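Local coordinates for Lin1944 protein (Listeria innocua, PDB 3D7L), which is of unknown function but belongs to the short-chain dehydrogenase/reductase family and so may act as an oxidoreductase, at residues D[6-11]-D[27-32]. Numbering follows the deposited sequence.
Sequences ILLIGA and AEVITA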
# COMPACT_ATOMS: atom_id res chain seq x y z
N ILE D 6 -17.08 -18.91 10.18
CA ILE D 6 -16.02 -18.21 9.44
C ILE D 6 -16.29 -18.15 7.94
O ILE D 6 -16.58 -19.17 7.29
CB ILE D 6 -14.64 -18.89 9.68
CG1 ILE D 6 -14.30 -18.92 11.18
CG2 ILE D 6 -13.54 -18.18 8.90
CD1 ILE D 6 -13.13 -19.82 11.52
N LEU D 7 -16.20 -16.95 7.38
CA LEU D 7 -16.26 -16.79 5.93
C LEU D 7 -14.84 -16.78 5.39
O LEU D 7 -14.02 -15.91 5.73
CB LEU D 7 -16.99 -15.50 5.54
CG LEU D 7 -17.05 -15.17 4.04
CD1 LEU D 7 -17.89 -16.19 3.26
CD2 LEU D 7 -17.58 -13.73 3.81
N LEU D 8 -14.54 -17.78 4.57
CA LEU D 8 -13.20 -17.93 4.02
C LEU D 8 -13.24 -17.63 2.53
O LEU D 8 -13.78 -18.42 1.74
CB LEU D 8 -12.66 -19.34 4.29
CG LEU D 8 -11.34 -19.78 3.65
CD1 LEU D 8 -10.19 -18.80 3.91
CD2 LEU D 8 -10.97 -21.18 4.12
N ILE D 9 -12.68 -16.48 2.16
CA ILE D 9 -12.63 -16.05 0.75
C ILE D 9 -11.30 -16.50 0.18
O ILE D 9 -10.25 -16.17 0.74
CB ILE D 9 -12.82 -14.50 0.59
CG1 ILE D 9 -14.18 -14.10 1.18
CG2 ILE D 9 -12.81 -14.08 -0.90
CD1 ILE D 9 -14.12 -12.97 2.18
N GLY D 10 -11.34 -17.26 -0.91
CA GLY D 10 -10.12 -17.78 -1.56
C GLY D 10 -9.84 -19.23 -1.18
O GLY D 10 -8.71 -19.70 -1.32
N ALA D 11 -10.86 -19.93 -0.70
CA ALA D 11 -10.71 -21.27 -0.12
C ALA D 11 -10.14 -22.34 -1.07
O ALA D 11 -9.50 -23.28 -0.61
CB ALA D 11 -12.02 -21.76 0.49
N ALA D 27 -14.46 -24.79 13.56
CA ALA D 27 -15.55 -23.87 13.18
C ALA D 27 -16.31 -24.32 11.94
O ALA D 27 -15.81 -25.11 11.13
CB ALA D 27 -14.98 -22.48 12.93
N GLU D 28 -17.52 -23.79 11.78
CA GLU D 28 -18.21 -23.83 10.49
C GLU D 28 -17.51 -22.88 9.51
O GLU D 28 -17.41 -21.69 9.78
CB GLU D 28 -19.68 -23.41 10.65
CG GLU D 28 -20.50 -23.42 9.33
CD GLU D 28 -21.96 -22.96 9.50
OE1 GLU D 28 -22.28 -22.35 10.56
OE2 GLU D 28 -22.80 -23.19 8.59
N VAL D 29 -17.03 -23.42 8.39
CA VAL D 29 -16.41 -22.58 7.36
C VAL D 29 -17.36 -22.47 6.16
O VAL D 29 -17.74 -23.48 5.57
CB VAL D 29 -15.04 -23.13 6.87
CG1 VAL D 29 -14.40 -22.17 5.81
CG2 VAL D 29 -14.10 -23.36 8.02
N ILE D 30 -17.74 -21.24 5.84
CA ILE D 30 -18.46 -20.92 4.63
C ILE D 30 -17.41 -20.48 3.62
O ILE D 30 -16.64 -19.56 3.89
CB ILE D 30 -19.41 -19.74 4.89
CG1 ILE D 30 -20.33 -20.04 6.08
CG2 ILE D 30 -20.19 -19.38 3.59
CD1 ILE D 30 -21.24 -18.88 6.41
N THR D 31 -17.37 -21.12 2.46
CA THR D 31 -16.32 -20.81 1.50
C THR D 31 -16.84 -19.82 0.48
O THR D 31 -18.03 -19.78 0.19
CB THR D 31 -15.79 -22.07 0.79
OG1 THR D 31 -16.85 -22.69 0.05
CG2 THR D 31 -15.17 -23.09 1.80
N ALA D 32 -15.93 -19.02 -0.07
CA ALA D 32 -16.28 -18.05 -1.09
C ALA D 32 -15.15 -17.93 -2.10
O ALA D 32 -13.99 -18.05 -1.76
CB ALA D 32 -16.55 -16.70 -0.45
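Ile-6 N opens the pairing by donating to Glu-28 O (2.8 Å), and the Ile-6 carbonyl accepts Ile-30 N. Strands 5-9 and 28-33 run parallel, in register from Ile-6 with Val-29 to Ile-9 with Ala-32, as the first beta-alpha-beta unit of a Rossmann fold, joined through helix 14-23. With CG1 anti to the carbonyl carbon (chi1 -58°), Ile-6 CD1 lies 3.5 Å from Ala-27 CB; so small a residue lets the isoleucine tip come close, while Leu-23 of the helix also touches Ile-6. Leu-7 emerges on the other face, long enough to touch helix 46-56 while its CD1 lies 3.9 Å from Ile-30 CG2. Its own backbone pairs with strand 59-64, so strand 5-9 is bonded along both edges. Leu-8 returns to the face of helix 14-23, where beta-branched Val-29 sets CG1 against the leucine CB (3.7 Å) and CD2. Leu-8 N-H meets Ile-30 O almost straight (175°), whereas Ala-32 N reaches Leu-8 O at a more bent angle. Ala-32 CB is small enough for both Ile-9 CG1 and Leu-7 CD1 to lie against it. Past the strand end, Gly-10 N bonds to Ala-32 O; at its positive phi (99°) a CB would jam against Ile-9 O, which calls for glycine. In SDR relatives this turn binds the NAD(P) cofactor, as it probably does here; it brings compact Ala-11 CB to 3.7 Å from Thr-31 CG2.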